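Long-range contact in bifunctional endomannanase/endoglucanase (Caldanaerobius polysaccharolyticus, PDB 3W0K), which probably hydrolyses internal beta-1,4 linkages of mannan and cellulose-like polysaccharides, as a bifunctional endomannanase/endoglucanase of glycoside hydrolase family 5: residues G179-H193 with Y240-N253. Sequence-based numbering, arbitrary orientation.
Sequences GNIAMPELAHLGVVH and YYKPWRDLQQKGVN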
loop_
_atom_site.group_PDB
_atom_site.type_symbol
_atom_site.label_atom_id
_atom_site.label_comp_id
_atom_site.label_asym_id
_atom_site.label_seq_id
_atom_site.Cartn_x
_atom_site.Cartn_y
_atom_site.Cartn_z
ATOM N N GLY A 179 8.205 1.220 4.113
ATOM C CA GLY A 179 6.962 1.726 4.678
ATOM C C GLY A 179 6.903 1.690 6.194
ATOM O O GLY A 179 5.864 1.984 6.784
ATOM N N ASN A 180 8.034 1.383 6.821
ATOM C CA ASN A 180 8.121 1.277 8.280
ATOM C C ASN A 180 8.483 2.541 9.044
ATOM O O ASN A 180 8.027 2.744 10.172
ATOM C CB ASN A 180 9.175 0.230 8.654
ATOM C CG ASN A 180 8.760 -1.171 8.299
ATOM O OD1 ASN A 180 9.281 -1.772 7.357
ATOM N ND2 ASN A 180 7.841 -1.718 9.073
ATOM N N ILE A 181 9.325 3.366 8.431
ATOM C CA ILE A 181 9.870 4.566 9.059
ATOM C C ILE A 181 9.173 5.896 8.797
ATOM O O ILE A 181 9.027 6.315 7.650
ATOM C CB ILE A 181 11.373 4.684 8.695
ATOM C CG1 ILE A 181 12.101 3.377 9.035
ATOM C CG2 ILE A 181 12.019 5.865 9.404
ATOM C CD1 ILE A 181 12.025 2.976 10.496
ATOM N N ALA A 182 8.800 6.576 9.884
ATOM C CA ALA A 182 8.128 7.874 9.820
ATOM C C ALA A 182 9.053 8.948 9.252
ATOM O O ALA A 182 10.276 8.878 9.409
ATOM C CB ALA A 182 7.628 8.281 11.201
ATOM N N MET A 183 8.458 9.965 8.636
ATOM C CA MET A 183 9.226 11.031 8.000
ATOM C C MET A 183 8.860 12.431 8.486
ATOM O O MET A 183 8.197 13.190 7.781
ATOM C CB MET A 183 9.030 10.939 6.481
ATOM C CG MET A 183 9.372 9.565 5.915
ATOM S SD MET A 183 8.616 9.239 4.309
ATOM C CE MET A 183 6.865 9.150 4.766
ATOM N N PRO A 184 9.327 12.809 9.686
ATOM C CA PRO A 184 9.013 14.142 10.211
ATOM C C PRO A 184 9.524 15.275 9.320
ATOM O O PRO A 184 8.958 16.371 9.314
ATOM C CB PRO A 184 9.679 14.136 11.591
ATOM C CG PRO A 184 10.793 13.151 11.445
ATOM C CD PRO A 184 10.165 12.050 10.631
ATOM N N GLU A 185 10.548 14.981 8.522
ATOM C CA GLU A 185 11.131 15.963 7.613
ATOM C C GLU A 185 10.176 16.364 6.487
ATOM O O GLU A 185 10.382 17.381 5.827
ATOM C CB GLU A 185 12.463 15.455 7.033
ATOM C CG GLU A 185 12.371 14.189 6.166
ATOM C CD GLU A 185 12.402 12.884 6.962
ATOM O OE1 GLU A 185 12.244 12.900 8.201
ATOM O OE2 GLU A 185 12.592 11.822 6.339
ATOM N N LEU A 186 9.125 15.571 6.279
ATOM C CA LEU A 186 8.143 15.863 5.237
ATOM C C LEU A 186 6.755 16.154 5.816
ATOM O O LEU A 186 5.762 16.195 5.088
ATOM C CB LEU A 186 8.069 14.701 4.238
ATOM C CG LEU A 186 9.284 14.517 3.322
ATOM C CD1 LEU A 186 9.223 13.163 2.635
ATOM C CD2 LEU A 186 9.343 15.647 2.297
ATOM N N ALA A 187 6.705 16.400 7.123
ATOM C CA ALA A 187 5.450 16.680 7.821
ATOM C C ALA A 187 4.695 17.918 7.327
ATOM O O ALA A 187 3.463 17.921 7.286
ATOM C CB ALA A 187 5.707 16.794 9.321
ATOM N N HIS A 188 5.431 18.955 6.939
ATOM C CA HIS A 188 4.822 20.204 6.484
ATOM C C HIS A 188 4.428 20.254 5.008
ATOM O O HIS A 188 3.956 21.289 4.526
ATOM C CB HIS A 188 5.743 21.375 6.820
ATOM N N LEU A 189 4.570 19.134 4.303
ATOM C CA LEU A 189 4.246 19.091 2.878
ATOM C C LEU A 189 2.751 19.000 2.555
ATOM O O LEU A 189 2.349 19.182 1.405
ATOM C CB LEU A 189 5.014 17.951 2.203
ATOM C CG LEU A 189 5.194 18.015 0.686
ATOM C CD1 LEU A 189 5.792 19.356 0.273
ATOM C CD2 LEU A 189 6.093 16.871 0.242
ATOM N N GLY A 190 1.932 18.726 3.567
ATOM C CA GLY A 190 0.496 18.635 3.357
ATOM C C GLY A 190 0.065 17.419 2.560
ATOM O O GLY A 190 -0.855 17.490 1.742
ATOM N N VAL A 191 0.745 16.302 2.794
ATOM C CA VAL A 191 0.440 15.049 2.113
ATOM C C VAL A 191 0.117 13.987 3.154
ATOM O O VAL A 191 0.411 14.159 4.339
ATOM C CB VAL A 191 1.635 14.554 1.253
ATOM C CG1 VAL A 191 1.971 15.576 0.180
ATOM C CG2 VAL A 191 2.854 14.269 2.131
ATOM N N VAL A 192 -0.531 12.912 2.720
ATOM C CA VAL A 192 -0.858 11.821 3.629
ATOM C C VAL A 192 0.382 10.952 3.799
ATOM O O VAL A 192 1.040 10.612 2.817
ATOM C CB VAL A 192 -1.996 10.931 3.077
ATOM C CG1 VAL A 192 -2.272 9.771 4.034
ATOM C CG2 VAL A 192 -3.257 11.751 2.864
ATOM N N HIS A 193 0.737 10.658 5.046
ATOM C CA HIS A 193 1.878 9.794 5.333
ATOM C C HIS A 193 1.317 8.394 5.532
ATOM O O HIS A 193 0.511 8.156 6.436
ATOM C CB HIS A 193 2.632 10.273 6.573
ATOM C CG HIS A 193 3.401 11.536 6.352
ATOM N ND1 HIS A 193 4.690 11.711 6.808
ATOM C CD2 HIS A 193 3.067 12.682 5.712
ATOM C CE1 HIS A 193 5.117 12.911 6.457
ATOM N NE2 HIS A 193 4.153 13.521 5.791
ATOM N N TYR A 240 6.435 0.773 18.064
ATOM C CA TYR A 240 6.671 0.786 16.623
ATOM C C TYR A 240 5.920 1.928 15.938
ATOM O O TYR A 240 6.436 2.554 15.010
ATOM C CB TYR A 240 6.253 -0.564 16.028
ATOM C CG TYR A 240 6.170 -0.593 14.521
ATOM C CD1 TYR A 240 7.321 -0.549 13.735
ATOM C CD2 TYR A 240 4.937 -0.656 13.881
ATOM C CE1 TYR A 240 7.241 -0.565 12.344
ATOM C CE2 TYR A 240 4.846 -0.671 12.495
ATOM C CZ TYR A 240 5.996 -0.625 11.734
ATOM O OH TYR A 240 5.887 -0.637 10.364
ATOM N N TYR A 241 4.706 2.203 16.404
ATOM C CA TYR A 241 3.892 3.263 15.822
ATOM C C TYR A 241 4.072 4.642 16.450
ATOM O O TYR A 241 3.567 5.629 15.916
ATOM C CB TYR A 241 2.411 2.871 15.843
ATOM C CG TYR A 241 2.039 1.829 14.810
ATOM C CD1 TYR A 241 2.311 2.035 13.457
ATOM C CD2 TYR A 241 1.419 0.639 15.182
ATOM C CE1 TYR A 241 1.974 1.076 12.502
ATOM C CE2 TYR A 241 1.081 -0.325 14.238
ATOM C CZ TYR A 241 1.365 -0.100 12.898
ATOM O OH TYR A 241 1.064 -1.067 11.968
ATOM N N LYS A 242 4.823 4.722 17.549
ATOM C CA LYS A 242 5.030 6.000 18.231
ATOM C C LYS A 242 5.494 7.147 17.326
ATOM O O LYS A 242 4.936 8.240 17.389
ATOM C CB LYS A 242 5.964 5.849 19.437
ATOM C CG LYS A 242 6.048 7.111 20.287
ATOM C CD LYS A 242 6.928 6.920 21.510
ATOM C CE LYS A 242 6.880 8.147 22.413
ATOM N NZ LYS A 242 7.290 9.397 21.708
ATOM N N PRO A 243 6.513 6.917 16.471
ATOM C CA PRO A 243 6.973 7.998 15.591
ATOM C C PRO A 243 5.867 8.481 14.649
ATOM O O PRO A 243 5.822 9.654 14.270
ATOM C CB PRO A 243 8.120 7.342 14.822
ATOM C CG PRO A 243 8.661 6.351 15.807
ATOM C CD PRO A 243 7.391 5.740 16.346
ATOM N N TRP A 244 4.981 7.563 14.269
ATOM C CA TRP A 244 3.863 7.891 13.390
ATOM C C TRP A 244 2.795 8.661 14.163
ATOM O O TRP A 244 2.186 9.589 13.637
ATOM C CB TRP A 244 3.285 6.618 12.771
ATOM C CG TRP A 244 4.226 5.968 11.804
ATOM C CD1 TRP A 244 5.239 5.101 12.095
ATOM C CD2 TRP A 244 4.250 6.151 10.383
ATOM N NE1 TRP A 244 5.896 4.732 10.942
ATOM C CE2 TRP A 244 5.308 5.363 9.877
ATOM C CE3 TRP A 244 3.479 6.905 9.489
ATOM C CZ2 TRP A 244 5.615 5.305 8.512
ATOM C CZ3 TRP A 244 3.783 6.850 8.131
ATOM C CH2 TRP A 244 4.845 6.053 7.657
ATOM N N ARG A 245 2.594 8.283 15.422
ATOM C CA ARG A 245 1.622 8.954 16.283
ATOM C C ARG A 245 2.084 10.364 16.632
ATOM O O ARG A 245 1.267 11.285 16.725
ATOM C CB ARG A 245 1.390 8.142 17.558
ATOM C CG ARG A 245 0.443 6.978 17.362
ATOM C CD ARG A 245 -0.992 7.465 17.194
ATOM N NE ARG A 245 -1.624 7.767 18.480
ATOM C CZ ARG A 245 -2.832 8.305 18.622
ATOM N NH1 ARG A 245 -3.560 8.623 17.557
ATOM N NH2 ARG A 245 -3.340 8.480 19.836
ATOM N N ASP A 246 3.392 10.530 16.821
ATOM C CA ASP A 246 3.963 11.837 17.144
ATOM C C ASP A 246 3.708 12.809 16.001
ATOM O O ASP A 246 3.472 13.994 16.223
ATOM C CB ASP A 246 5.471 11.725 17.408
ATOM C CG ASP A 246 5.791 11.011 18.715
ATOM O OD1 ASP A 246 4.892 10.873 19.574
ATOM O OD2 ASP A 246 6.953 10.588 18.885
ATOM N N LEU A 247 3.745 12.293 14.776
ATOM C CA LEU A 247 3.499 13.107 13.594
ATOM C C LEU A 247 2.018 13.459 13.484
ATOM O O LEU A 247 1.668 14.590 13.149
ATOM C CB LEU A 247 3.967 12.370 12.338
ATOM C CG LEU A 247 5.189 12.956 11.626
ATOM C CD1 LEU A 247 6.219 13.448 12.631
ATOM C CD2 LEU A 247 5.785 11.922 10.695
ATOM N N GLN A 248 1.156 12.489 13.785
ATOM C CA GLN A 248 -0.289 12.689 13.728
ATOM C C GLN A 248 -0.723 13.737 14.750
ATOM O O GLN A 248 -1.652 14.509 14.505
ATOM C CB GLN A 248 -1.021 11.371 13.986
ATOM C CG GLN A 248 -2.536 11.466 13.868
ATOM C CD GLN A 248 -3.243 10.230 14.384
ATOM O OE1 GLN A 248 -2.637 9.381 15.034
ATOM N NE2 GLN A 248 -4.537 10.123 14.097
ATOM N N GLN A 249 -0.042 13.759 15.894
ATOM C CA GLN A 249 -0.332 14.718 16.956
ATOM C C GLN A 249 0.064 16.126 16.514
ATOM O O GLN A 249 -0.466 17.117 17.017
ATOM C CB GLN A 249 0.413 14.335 18.231
ATOM N N LYS A 250 0.997 16.197 15.566
ATOM C CA LYS A 250 1.477 17.468 15.029
ATOM C C LYS A 250 0.601 17.976 13.882
ATOM O O LYS A 250 0.874 19.031 13.307
ATOM C CB LYS A 250 2.923 17.329 14.569
ATOM N N GLY A 251 -0.436 17.213 13.541
ATOM C CA GLY A 251 -1.340 17.614 12.475
ATOM C C GLY A 251 -1.224 16.839 11.173
ATOM O O GLY A 251 -1.967 17.105 10.228
ATOM N N VAL A 252 -0.301 15.884 11.119
ATOM C CA VAL A 252 -0.099 15.077 9.917
ATOM C C VAL A 252 -1.159 13.984 9.786
ATOM O O VAL A 252 -1.518 13.332 10.767
ATOM C CB VAL A 252 1.300 14.419 9.912
ATOM C CG1 VAL A 252 1.462 13.510 8.697
ATOM C CG2 VAL A 252 2.381 15.489 9.920
ATOM N N ASN A 253 -1.671 13.813 8.570
ATOM C CA ASN A 253 -2.669 12.789 8.287
ATOM C C ASN A 253 -1.945 11.476 8.010
ATOM O O ASN A 253 -1.065 11.414 7.149
ATOM C CB ASN A 253 -3.521 13.190 7.082
ATOM C CG ASN A 253 -4.396 14.398 7.363
ATOM O OD1 ASN A 253 -5.328 14.329 8.166
ATOM N ND2 ASN A 253 -4.098 15.512 6.704
HETATM O O HOH W 1 4.508 1.785 9.345
HETATM O O HOH W 2 8.232 2.595 13.047
HETATM O O HOH W 3 -0.686 15.564 6.389
#
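Trp-244 presents its indole edge to the carbonyls of Asn-180 and His-193 and one face to the Ala-182 methyl, a worked example of how an indole can join a helix to a loop. At its CB, CG is set anti to the carbonyl carbon (chi1 -68°), which lets the outer ring atoms come close to residues 179-193. Along the five-membered ring of Trp-244, CG, CD1 and CD2 lie beneath the CB of Ala-182, which sits 3.9 Å from that ring's centroid, a CH-pi contact almost on the normal. Trp-244 NE1 then donates to Asn-180 O at 3.0 Å; the bond is fairly straight at 161° and lies in the indole plane, yet it meets the carbonyl from above its own plane. CE2 lies by Ala-182 N and CA. Farther out, Trp-244 CZ2 rests 3.6 Å from Ile-181 C, CH2 comes near Ile-181 O, and CZ3 abuts the backbone carbonyl of His-193. Replacing Trp-244 with alanine is likely to leave Asn-180 O without its indole donor and a gap against the Ala-182 methyl.

In the (beta/alpha)8 barrel of this family, helix 234-249 packs outside the sheet, and 179-193 leads into the sixth strand, 192-197. The helix ends in a Schellman motif at Gly-251, from which the chain turns into the seventh strand, 254-259. Just before that strand, Asn-253 O accepts from His-193 N at 2.9 Å, and His-193 also bonds through its backbone to His-255. With CG1 swung to the far side from its amide N (chi1 176°), Val-252 lays that methyl over one face of the His-193 imidazole, while Val-252 CG2 meets Ala-187 CB at 3.6 Å. NE2 of that imidazole reaches Leu-186 O in a weak bond. Leu-247 sets CD1 against Pro-184 CB at 3.7 Å and CD2 against the Met-183 carbonyl carbon, CD2 also lying near His-193 ND1.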